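Local coordinates for putative lipoprotein (Clostridium perfringens ATCC 13124, PDB 4R7R) that is of unknown function, but as a putative lipoprotein with an alpha-beta fold may bind lipid and act at the bacterial cell surface, at residues 9-14 against 101-106; 79-84 against 91-96; 51-56 against 108-113; 24-29 against 71-76. All coordinates share one frame; numbering follows the deposited sequence.

From the N terminus, helix 9-17 comes first, and interaction 1 sets its opening turn on strand 103-106, closing the longest loop of the four. Nested inside that loop are interaction 4, which pairs strand 24-29 with strand 70-75, and interaction 2, the hairpin of strands 80-85 and 90-95; these two follow in series. Interaction 3 joins the end of helix 45-52 to the segment after strand 103-106. It encloses interaction 2 but crosses interactions 1 and 4. Strands 70-75 and 80-85 are sheet neighbours, as are 90-95 and 103-106, so interactions 4, 2 and 1 run across one antiparallel sheet, while interaction 3 lies at its margin.

Interaction 1: residues 9-14 against 101-106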
# COMPACT_ATOMS: atom_id res chain seq x y z
N TYR A 9 -3.80 2.78 -12.42
CA TYR A 9 -5.13 2.19 -12.54
C TYR A 9 -5.74 1.76 -11.20
O TYR A 9 -6.86 2.17 -10.88
CB TYR A 9 -5.10 0.98 -13.49
CG TYR A 9 -6.45 0.32 -13.70
CD1 TYR A 9 -6.83 -0.80 -12.95
CD2 TYR A 9 -7.34 0.81 -14.66
CE1 TYR A 9 -8.07 -1.40 -13.15
CE2 TYR A 9 -8.59 0.20 -14.87
CZ TYR A 9 -8.94 -0.89 -14.11
OH TYR A 9 -10.16 -1.48 -14.30
N HIS A 10 -5.02 0.95 -10.44
CA HIS A 10 -5.62 0.33 -9.25
C HIS A 10 -5.71 1.32 -8.10
O HIS A 10 -6.59 1.21 -7.25
CB HIS A 10 -4.83 -0.90 -8.80
CG HIS A 10 -5.01 -2.10 -9.67
ND1 HIS A 10 -6.25 -2.59 -10.04
CD2 HIS A 10 -4.10 -2.92 -10.24
CE1 HIS A 10 -6.09 -3.66 -10.80
NE2 HIS A 10 -4.79 -3.88 -10.94
N THR A 11 -4.78 2.27 -8.06
CA THR A 11 -4.76 3.26 -6.98
C THR A 11 -5.93 4.23 -7.10
O THR A 11 -6.54 4.61 -6.11
CB THR A 11 -3.44 4.06 -6.98
OG1 THR A 11 -2.34 3.14 -6.93
CG2 THR A 11 -3.39 5.02 -5.80
N LYS A 12 -6.24 4.62 -8.33
CA LYS A 12 -7.40 5.47 -8.60
C LYS A 12 -8.69 4.78 -8.14
O LYS A 12 -9.58 5.43 -7.56
CB LYS A 12 -7.44 5.81 -10.10
CG LYS A 12 -8.77 6.29 -10.62
CD LYS A 12 -8.61 6.89 -12.01
CE LYS A 12 -7.50 7.94 -12.00
NZ LYS A 12 -7.62 8.90 -13.13
N ASN A 13 -8.79 3.48 -8.36
CA ASN A 13 -9.97 2.73 -7.93
C ASN A 13 -10.04 2.61 -6.42
O ASN A 13 -11.12 2.74 -5.84
CB ASN A 13 -9.99 1.35 -8.57
CG ASN A 13 -10.41 1.41 -10.03
OD1 ASN A 13 -11.02 2.39 -10.47
ND2 ASN A 13 -10.10 0.36 -10.79
N LEU A 14 -8.90 2.38 -5.79
CA LEU A 14 -8.87 2.29 -4.35
C LEU A 14 -9.24 3.64 -3.77
O LEU A 14 -10.06 3.74 -2.85
CB LEU A 14 -7.50 1.84 -3.85
CG LEU A 14 -7.38 1.81 -2.33
CD1 LEU A 14 -8.37 0.80 -1.77
CD2 LEU A 14 -5.96 1.49 -1.90
N ARG A 101 -1.75 -7.42 -13.00
CA ARG A 101 -1.04 -6.18 -13.23
C ARG A 101 -1.18 -5.25 -12.04
O ARG A 101 -2.21 -4.61 -11.83
CB ARG A 101 -1.56 -5.49 -14.49
CG ARG A 101 -0.96 -4.12 -14.71
CD ARG A 101 -2.08 -3.13 -15.02
NE ARG A 101 -1.67 -1.73 -14.90
CZ ARG A 101 -1.72 -1.04 -13.76
NH1 ARG A 101 -1.35 0.24 -13.75
NH2 ARG A 101 -2.13 -1.64 -12.65
N LYS A 102 -0.12 -5.20 -11.24
CA LYS A 102 -0.11 -4.37 -10.06
C LYS A 102 0.25 -2.95 -10.43
O LYS A 102 0.91 -2.73 -11.44
CB LYS A 102 0.90 -4.92 -9.04
CG LYS A 102 0.78 -6.41 -8.81
CD LYS A 102 2.00 -6.96 -8.12
CE LYS A 102 1.75 -8.41 -7.74
NZ LYS A 102 2.94 -9.09 -7.16
N ASP A 103 -0.21 -1.99 -9.64
CA ASP A 103 0.34 -0.63 -9.63
C ASP A 103 1.73 -0.63 -8.97
O ASP A 103 1.96 -1.33 -7.97
CB ASP A 103 -0.58 0.32 -8.85
CG ASP A 103 -1.72 0.91 -9.69
OD1 ASP A 103 -2.11 0.35 -10.76
OD2 ASP A 103 -2.24 1.96 -9.25
N TYR A 104 2.66 0.15 -9.51
CA TYR A 104 3.98 0.28 -8.91
C TYR A 104 4.20 1.73 -8.55
O TYR A 104 4.04 2.62 -9.40
CB TYR A 104 5.09 -0.21 -9.86
CG TYR A 104 5.06 -1.71 -10.13
CD1 TYR A 104 6.02 -2.56 -9.57
CD2 TYR A 104 4.07 -2.26 -10.95
CE1 TYR A 104 5.99 -3.94 -9.82
CE2 TYR A 104 4.02 -3.64 -11.20
CZ TYR A 104 4.98 -4.47 -10.64
OH TYR A 104 4.93 -5.83 -10.90
N LEU A 105 4.58 1.97 -7.30
CA LEU A 105 4.84 3.33 -6.85
C LEU A 105 6.19 3.41 -6.14
O LEU A 105 6.55 2.49 -5.40
CB LEU A 105 3.74 3.82 -5.92
CG LEU A 105 2.25 3.68 -6.27
CD1 LEU A 105 1.74 2.28 -6.08
CD2 LEU A 105 1.44 4.63 -5.40
N SER A 106 6.92 4.49 -6.38
CA SER A 106 8.04 4.88 -5.53
C SER A 106 7.57 6.01 -4.61
O SER A 106 6.91 6.95 -5.05
CB SER A 106 9.24 5.34 -6.36
OG SER A 106 10.26 5.85 -5.52
O HOH W 1 -4.27 -6.77 -11.45
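The H10 imidazole presents its edge to the carbonyl oxygen of R101, which lies in the ring plane, while Y9 CD1 lies over one face of the ring, toward its rim. CB of Y9 sits over one face of the R101 guanidinium, and CD2 of H10 approaches its edge, the imidazole and guanidinium planes 72° apart. Helix 9-17 is laid across the sheet here, its first turn at 89° to strand 103-106, and D103 of that strand accepts from backbone N-H groups of the turn: H10 N donates to OD1 at 3.0 Å, nearly straight, and T11 N donates to OD2 at 2.8 Å. Both arrive from above the carboxylate plane. T11 OG1 uses the anti lone pair of OD2 at 2.6 Å, since chi1 of -54° sets the hydroxyl beside its own backbone N. R101 makes a salt bridge to OD1, end-on through NH1 and NH2, the shorter bond being R101 NH2 to D103 OD1 at 2.7 Å. Five donors thus hold one buried carboxylate, and the helix N terminus with the arginine would probably favour its charged form. R101 NH1 also reaches the carbonyl of S6, so the arginine ties the residues before the helix to the strand. The NE2-H of H10 makes a weak, bent bond to R101 O (2.8 Å), and a water 3.0 Å from H10 NE2 accepts from R101 N.

Interaction 2: residues 79-84 against 91-96; sequences EKYVID and ITLYPW
D84 OD2 accepts a hydrogen bond from Y94 OH at 2.8 Å, the hydroxyl standing on the syn side, tilted 27° out of the carboxylate plane. The carboxylate meets the edge of the Y94 ring, the two planes 67° apart. K71 of the adjoining strand completes the cluster: its NZ makes a salt bridge to D84 OD1 and a hydrogen bond to Y94 OH, so the hydroxyl has D84 and K71 as partners. A chi1 of 55° puts Y94 CG between its backbone N and carbonyl carbon, folding the ring back over V82, whose CB lies 4.1 Å from the ring centroid in a CH-pi contact. The backbones form a beta hairpin of antiparallel strands at the middle of the sheet. V82 with Y94 and D84 with T92 are hydrogen-bonded pairs, each joined by two N-H to O bonds; I83 with L93 is a non-hydrogen-bonded pair. On the face opposite V82 and Y94, I83 and L93 point the same way, with I83 CG1 4.0 Å from L93 CG, and I83 CG2 leans on I91 CD1. Y81 takes CA of P95 over its ring face, 4.0 Å from the centroid, while L93 CD2 reaches its edge. W96 N still bonds to K80 O (2.9 Å) beyond P95. The K80 chain crosses the indole at about a right angle, its CB over the five-membered ring at 4.0 Å and its CE 3.6 Å from W96 CB.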
# COMPACT_ATOMS: atom_id res chain seq x y z
N GLU A 79 -14.93 -4.69 -1.26
CA GLU A 79 -13.63 -4.94 -1.87
C GLU A 79 -12.50 -5.15 -0.86
O GLU A 79 -12.59 -4.69 0.27
CB GLU A 79 -13.25 -3.78 -2.79
CG GLU A 79 -13.98 -3.76 -4.12
CD GLU A 79 -13.25 -4.58 -5.18
OE1 GLU A 79 -13.80 -4.71 -6.30
OE2 GLU A 79 -12.14 -5.08 -4.89
N LYS A 80 -11.45 -5.83 -1.29
CA LYS A 80 -10.20 -5.87 -0.53
C LYS A 80 -9.02 -5.50 -1.44
O LYS A 80 -8.91 -5.98 -2.57
CB LYS A 80 -9.96 -7.24 0.13
CG LYS A 80 -8.50 -7.36 0.68
CD LYS A 80 -8.33 -8.37 1.82
CE LYS A 80 -7.78 -9.71 1.35
NZ LYS A 80 -7.57 -10.64 2.49
N TYR A 81 -8.13 -4.64 -0.95
CA TYR A 81 -6.94 -4.32 -1.71
C TYR A 81 -5.69 -4.71 -0.92
O TYR A 81 -5.71 -4.88 0.30
CB TYR A 81 -6.92 -2.83 -2.07
CG TYR A 81 -7.73 -2.48 -3.33
CD1 TYR A 81 -9.11 -2.64 -3.37
CD2 TYR A 81 -7.10 -1.98 -4.46
CE1 TYR A 81 -9.83 -2.33 -4.49
CE2 TYR A 81 -7.82 -1.65 -5.60
CZ TYR A 81 -9.19 -1.84 -5.61
OH TYR A 81 -9.91 -1.52 -6.75
N VAL A 82 -4.59 -4.87 -1.65
CA VAL A 82 -3.35 -5.31 -1.06
C VAL A 82 -2.27 -4.30 -1.41
O VAL A 82 -2.19 -3.83 -2.54
CB VAL A 82 -2.96 -6.74 -1.55
CG1 VAL A 82 -1.59 -7.12 -1.08
CG2 VAL A 82 -3.99 -7.76 -1.08
N ILE A 83 -1.45 -3.94 -0.42
CA ILE A 83 -0.24 -3.19 -0.69
C ILE A 83 0.97 -4.00 -0.22
O ILE A 83 1.07 -4.35 0.97
CB ILE A 83 -0.22 -1.81 -0.00
CG1 ILE A 83 -1.52 -1.05 -0.27
CG2 ILE A 83 0.98 -0.99 -0.47
CD1 ILE A 83 -1.62 0.25 0.50
N ASP A 84 1.88 -4.31 -1.14
CA ASP A 84 3.10 -5.01 -0.75
C ASP A 84 4.18 -3.97 -0.46
O ASP A 84 4.40 -3.06 -1.26
CB ASP A 84 3.54 -6.00 -1.84
CG ASP A 84 2.59 -7.19 -1.98
OD1 ASP A 84 1.95 -7.57 -0.97
OD2 ASP A 84 2.49 -7.76 -3.10
N ILE A 91 6.57 0.21 -3.39
CA ILE A 91 5.40 -0.58 -2.99
C ILE A 91 4.65 -1.03 -4.25
O ILE A 91 4.86 -0.48 -5.33
CB ILE A 91 4.44 0.22 -2.08
CG1 ILE A 91 3.68 1.26 -2.89
CG2 ILE A 91 5.17 0.90 -0.92
CD1 ILE A 91 2.53 1.86 -2.14
N THR A 92 3.80 -2.04 -4.11
CA THR A 92 2.87 -2.42 -5.16
C THR A 92 1.47 -2.42 -4.56
O THR A 92 1.31 -2.55 -3.35
CB THR A 92 3.16 -3.80 -5.79
OG1 THR A 92 3.00 -4.83 -4.80
CG2 THR A 92 4.56 -3.85 -6.40
N LEU A 93 0.47 -2.27 -5.42
CA LEU A 93 -0.90 -2.06 -4.98
C LEU A 93 -1.84 -2.70 -6.00
O LEU A 93 -1.72 -2.45 -7.22
CB LEU A 93 -1.18 -0.55 -4.83
CG LEU A 93 -2.43 -0.08 -4.08
CD1 LEU A 93 -2.26 1.37 -3.65
CD2 LEU A 93 -3.70 -0.24 -4.92
N TYR A 94 -2.77 -3.51 -5.51
CA TYR A 94 -3.64 -4.27 -6.39
C TYR A 94 -4.84 -4.84 -5.63
O TYR A 94 -4.78 -4.99 -4.40
CB TYR A 94 -2.85 -5.38 -7.08
CG TYR A 94 -2.10 -6.32 -6.16
CD1 TYR A 94 -2.65 -7.54 -5.78
CD2 TYR A 94 -0.83 -6.00 -5.68
CE1 TYR A 94 -1.97 -8.41 -4.94
CE2 TYR A 94 -0.14 -6.86 -4.85
CZ TYR A 94 -0.71 -8.07 -4.48
OH TYR A 94 -0.03 -8.94 -3.65
N PRO A 95 -5.94 -5.14 -6.35
CA PRO A 95 -7.07 -5.77 -5.66
C PRO A 95 -6.66 -7.17 -5.25
O PRO A 95 -5.82 -7.80 -5.93
CB PRO A 95 -8.20 -5.77 -6.71
CG PRO A 95 -7.53 -5.59 -8.03
CD PRO A 95 -6.21 -4.90 -7.78
N TRP A 96 -7.23 -7.66 -4.16
CA TRP A 96 -6.76 -8.91 -3.55
C TRP A 96 -6.90 -10.11 -4.48
O TRP A 96 -6.16 -11.08 -4.36
CB TRP A 96 -7.54 -9.18 -2.25
CG TRP A 96 -8.93 -9.64 -2.52
CD1 TRP A 96 -9.94 -8.92 -3.13
CD2 TRP A 96 -9.48 -10.93 -2.23
NE1 TRP A 96 -11.07 -9.69 -3.21
CE2 TRP A 96 -10.82 -10.92 -2.67
CE3 TRP A 96 -8.96 -12.08 -1.63
CZ2 TRP A 96 -11.66 -12.03 -2.53
CZ3 TRP A 96 -9.80 -13.19 -1.49
CH2 TRP A 96 -11.14 -13.15 -1.94
O HOH W 2 3.86 -7.60 -5.10

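Interaction 3: residues 51-56 against 108-113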
# COMPACT_ATOMS: atom_id res chain seq x y z
N LYS A 51 -3.81 10.87 -0.82
CA LYS A 51 -4.01 12.29 -1.11
C LYS A 51 -2.68 12.97 -1.40
O LYS A 51 -2.63 14.01 -2.06
CB LYS A 51 -4.72 12.99 0.05
CG LYS A 51 -6.22 12.69 0.16
CD LYS A 51 -6.78 13.15 1.51
CE LYS A 51 -8.26 13.56 1.43
NZ LYS A 51 -9.18 12.43 1.15
N SER A 52 -1.59 12.37 -0.91
CA SER A 52 -0.27 12.97 -1.06
C SER A 52 0.42 12.52 -2.37
O SER A 52 1.41 13.12 -2.80
CB SER A 52 0.60 12.64 0.15
OG SER A 52 1.11 11.31 0.06
N LEU A 53 -0.11 11.47 -3.00
CA LEU A 53 0.51 10.95 -4.22
C LEU A 53 0.41 11.92 -5.40
O LEU A 53 -0.67 12.40 -5.76
CB LEU A 53 -0.14 9.62 -4.65
CG LEU A 53 0.01 8.45 -3.69
CD1 LEU A 53 -0.62 7.20 -4.28
CD2 LEU A 53 1.46 8.24 -3.32
N LYS A 54 1.56 12.19 -6.00
CA LYS A 54 1.60 12.87 -7.27
C LYS A 54 1.77 11.82 -8.36
O LYS A 54 2.14 10.67 -8.08
CB LYS A 54 2.73 13.90 -7.31
CG LYS A 54 2.72 14.89 -6.14
CD LYS A 54 4.13 15.42 -5.86
CE LYS A 54 4.10 16.74 -5.07
NZ LYS A 54 3.66 16.58 -3.64
N ASP A 55 1.52 12.20 -9.61
CA ASP A 55 1.58 11.28 -10.73
C ASP A 55 2.97 10.68 -10.98
O ASP A 55 3.10 9.57 -11.48
CB ASP A 55 1.09 11.98 -12.00
CG ASP A 55 -0.11 12.87 -11.74
OD1 ASP A 55 -1.25 12.46 -12.10
OD2 ASP A 55 0.08 13.97 -11.17
N SER A 56 4.01 11.43 -10.63
CA SER A 56 5.38 10.96 -10.81
C SER A 56 5.76 9.85 -9.82
O SER A 56 6.82 9.24 -9.94
CB SER A 56 6.36 12.12 -10.67
OG SER A 56 6.13 12.82 -9.45
N LYS A 108 9.58 7.97 -2.51
CA LYS A 108 10.68 8.76 -1.97
C LYS A 108 10.30 10.23 -1.70
O LYS A 108 10.76 10.82 -0.71
CB LYS A 108 11.89 8.67 -2.89
CG LYS A 108 12.69 7.41 -2.67
CD LYS A 108 13.25 6.85 -3.97
CE LYS A 108 13.89 5.49 -3.73
NZ LYS A 108 14.79 5.51 -2.53
N ASP A 109 9.46 10.82 -2.56
CA ASP A 109 9.16 12.24 -2.40
C ASP A 109 7.96 12.55 -1.48
O ASP A 109 7.68 13.71 -1.19
CB ASP A 109 8.94 12.91 -3.78
CG ASP A 109 7.78 12.29 -4.57
OD1 ASP A 109 7.59 12.68 -5.75
OD2 ASP A 109 7.07 11.42 -4.03
N ILE A 110 7.24 11.54 -1.01
CA ILE A 110 6.03 11.81 -0.23
C ILE A 110 6.40 12.20 1.20
O ILE A 110 7.51 11.91 1.65
CB ILE A 110 5.06 10.62 -0.21
CG1 ILE A 110 5.61 9.51 0.66
CG2 ILE A 110 4.73 10.15 -1.64
CD1 ILE A 110 4.52 8.73 1.29
N PRO A 111 5.49 12.88 1.91
CA PRO A 111 5.84 13.30 3.27
C PRO A 111 6.27 12.14 4.17
O PRO A 111 5.73 11.02 4.06
CB PRO A 111 4.56 13.95 3.78
CG PRO A 111 3.85 14.42 2.51
CD PRO A 111 4.17 13.39 1.48
N ASN A 112 7.25 12.40 5.05
CA ASN A 112 7.84 11.36 5.89
C ASN A 112 6.81 10.59 6.71
O ASN A 112 6.94 9.38 6.92
CB ASN A 112 8.90 11.96 6.82
CG ASN A 112 10.11 12.48 6.07
OD1 ASN A 112 10.63 11.83 5.16
ND2 ASN A 112 10.57 13.68 6.44
N SER A 113 5.79 11.29 7.19
CA SER A 113 4.74 10.69 8.01
C SER A 113 4.04 9.51 7.32
O SER A 113 3.64 8.56 7.99
CB SER A 113 3.70 11.74 8.39
OG SER A 113 4.21 12.54 9.42
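L53 and I110 lie side by side and point the same way, their branches meeting where L53 CD2 approaches I110 CG2 at 4.1 Å. The CB of L53 starts away from the facing segment, and it is the far methyl that returns to make the touch. S52 directs its CB toward the facing segment: CB and OG of S52 both rest against P111 CD, at 3.9 and 4.0 Å, and its OG is 4.0 Å from I110 CB. With chi1 of 78° the hydroxyl sits between the backbone N and carbonyl carbon, where it bonds back to the carbonyl of L49 in the preceding helical turn. Farther out, K54 and S56 lie loosely near D109. K54 NZ stays 5.9 Å from D109 OD1, too far for a salt bridge, though a weak attraction is possible, while D109 OD2 takes its hydrogen bond from N57 ND2. N57 also accepts from the backbone N of K54 through OD1, so it links both segments from just beyond S56. The contact is a small, mostly exposed packing of two irregular segments: one leaves helix 45-52 toward strand 58-59, the other links strand 103-106 to helix 116-125. F114 extends it beside S52, and L107 beside L53.

Interaction 4: residues 24-29 against 71-76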
# COMPACT_ATOMS: atom_id res chain seq x y z
N LYS A 24 -10.70 -1.13 7.25
CA LYS A 24 -9.92 -1.83 8.25
C LYS A 24 -8.61 -2.24 7.62
O LYS A 24 -8.56 -2.58 6.43
CB LYS A 24 -10.67 -3.04 8.79
CG LYS A 24 -11.84 -2.71 9.68
CD LYS A 24 -12.66 -3.95 9.97
CE LYS A 24 -13.67 -3.68 11.08
NZ LYS A 24 -14.53 -4.88 11.36
N ILE A 25 -7.53 -2.22 8.40
CA ILE A 25 -6.24 -2.60 7.86
C ILE A 25 -5.64 -3.75 8.64
O ILE A 25 -5.70 -3.79 9.86
CB ILE A 25 -5.26 -1.42 7.85
CG1 ILE A 25 -5.78 -0.30 6.97
CG2 ILE A 25 -3.91 -1.88 7.34
CD1 ILE A 25 -4.96 0.97 7.08
N ARG A 26 -5.07 -4.70 7.91
CA ARG A 26 -4.34 -5.79 8.51
C ARG A 26 -2.93 -5.76 8.01
O ARG A 26 -2.71 -5.65 6.81
CB ARG A 26 -4.98 -7.12 8.16
CG ARG A 26 -5.67 -7.76 9.32
CD ARG A 26 -6.44 -8.98 8.85
NE ARG A 26 -7.25 -8.72 7.67
CZ ARG A 26 -7.09 -9.34 6.50
NH1 ARG A 26 -6.13 -10.26 6.37
NH2 ARG A 26 -7.88 -9.05 5.48
N LEU A 27 -1.98 -5.84 8.93
CA LEU A 27 -0.57 -5.91 8.58
C LEU A 27 -0.04 -7.33 8.77
O LEU A 27 -0.29 -7.97 9.80
CB LEU A 27 0.25 -4.94 9.43
CG LEU A 27 0.00 -3.44 9.29
CD1 LEU A 27 1.08 -2.67 10.04
CD2 LEU A 27 -0.01 -3.05 7.83
N LEU A 28 0.69 -7.82 7.77
CA LEU A 28 1.37 -9.10 7.85
C LEU A 28 2.90 -8.95 7.73
O LEU A 28 3.39 -8.41 6.73
CB LEU A 28 0.85 -10.04 6.76
CG LEU A 28 1.45 -11.44 6.76
CD1 LEU A 28 1.01 -12.18 8.00
CD2 LEU A 28 1.05 -12.20 5.51
N ASP A 29 3.64 -9.42 8.74
CA ASP A 29 5.10 -9.47 8.69
C ASP A 29 5.54 -10.64 7.80
O ASP A 29 5.23 -11.79 8.09
CB ASP A 29 5.67 -9.59 10.12
CG ASP A 29 7.20 -9.40 10.21
OD1 ASP A 29 7.93 -9.90 9.33
OD2 ASP A 29 7.68 -8.75 11.18
N LYS A 71 2.96 -6.91 4.21
CA LYS A 71 1.77 -6.94 3.39
C LYS A 71 0.65 -6.22 4.14
O LYS A 71 0.35 -6.53 5.30
CB LYS A 71 1.39 -8.38 3.08
CG LYS A 71 0.87 -8.62 1.68
CD LYS A 71 0.70 -10.13 1.40
CE LYS A 71 0.18 -10.34 -0.00
NZ LYS A 71 1.22 -10.07 -1.01
N ILE A 72 0.07 -5.23 3.48
CA ILE A 72 -1.05 -4.48 4.02
C ILE A 72 -2.40 -4.91 3.37
O ILE A 72 -2.59 -4.78 2.15
CB ILE A 72 -0.82 -2.97 3.82
CG1 ILE A 72 0.50 -2.54 4.49
CG2 ILE A 72 -2.01 -2.16 4.32
CD1 ILE A 72 0.83 -1.01 4.45
N PHE A 73 -3.31 -5.43 4.18
CA PHE A 73 -4.64 -5.80 3.70
C PHE A 73 -5.64 -4.73 4.05
O PHE A 73 -5.95 -4.51 5.23
CB PHE A 73 -5.08 -7.15 4.28
CG PHE A 73 -4.27 -8.29 3.76
CD1 PHE A 73 -4.54 -8.84 2.52
CD2 PHE A 73 -3.20 -8.78 4.49
CE1 PHE A 73 -3.79 -9.88 2.03
CE2 PHE A 73 -2.44 -9.83 4.01
CZ PHE A 73 -2.73 -10.38 2.76
N ILE A 74 -6.11 -4.03 3.03
CA ILE A 74 -7.10 -2.98 3.22
C ILE A 74 -8.47 -3.56 2.92
O ILE A 74 -8.79 -3.93 1.78
CB ILE A 74 -6.83 -1.77 2.34
CG1 ILE A 74 -5.43 -1.22 2.61
CG2 ILE A 74 -7.87 -0.69 2.59
CD1 ILE A 74 -4.98 -0.19 1.61
N ASP A 75 -9.27 -3.67 3.97
CA ASP A 75 -10.57 -4.30 3.88
C ASP A 75 -11.63 -3.22 3.87
O ASP A 75 -11.93 -2.62 4.90
CB ASP A 75 -10.79 -5.27 5.06
CG ASP A 75 -9.60 -6.23 5.26
OD1 ASP A 75 -9.51 -7.21 4.49
OD2 ASP A 75 -8.76 -6.01 6.18
N LEU A 76 -12.17 -2.94 2.69
CA LEU A 76 -13.30 -2.03 2.57
C LEU A 76 -14.58 -2.84 2.72
O LEU A 76 -14.52 -4.04 3.02
CB LEU A 76 -13.28 -1.28 1.24
CG LEU A 76 -11.97 -0.55 0.91
CD1 LEU A 76 -11.23 -1.26 -0.22
CD2 LEU A 76 -12.23 0.90 0.55
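R26 folds across F73 so that its guanidinium lies over the CB of the phenylalanine, the guanidinium and phenyl planes 9° apart and R26 NH1 3.8 Å from F73 CG. The arginine bends at chi3 (-47°), which turns its head off the straight line of the chain and along the strand toward D75. There NH2 donates to D75 OD1 at 2.7 Å on the syn side, a salt bridge, and NE adds a weak bond to OD2; guanidinium and carboxylate are nearly coplanar. R26 NH1 goes on to a second acid, E35, while the ammonium of K80 lies close to NH2, its charge probably eased by D75. L28 CB lies at the F73 ring edge, 4.3 Å from CE2, next to the part of the ring that R26 NH1 approaches obliquely. The opposite face of the pair is a row of aliphatic bumps. L27 CD2 nestles against I72 CG1 at 3.4 Å, and I25 CG2 meets I72 CG2 at 3.6 Å, so the I72 branches fill the hollow between I25 and L27. I25 CG1 touches I74 CG1 more loosely. Helix 116-125 covers L27 and I72 with V123, F124 and C120, and I46 of helix 45-52 packs on I25 and I74. Six backbone bonds join K24 with D75, R26 with F73 and L28 with K71. This is an antiparallel beta pair within an antiparallel sheet of an alpha-beta fold, its aliphatic face packed under helices and its other face carrying K24, R26, K71 and D75 together with L28 and F73.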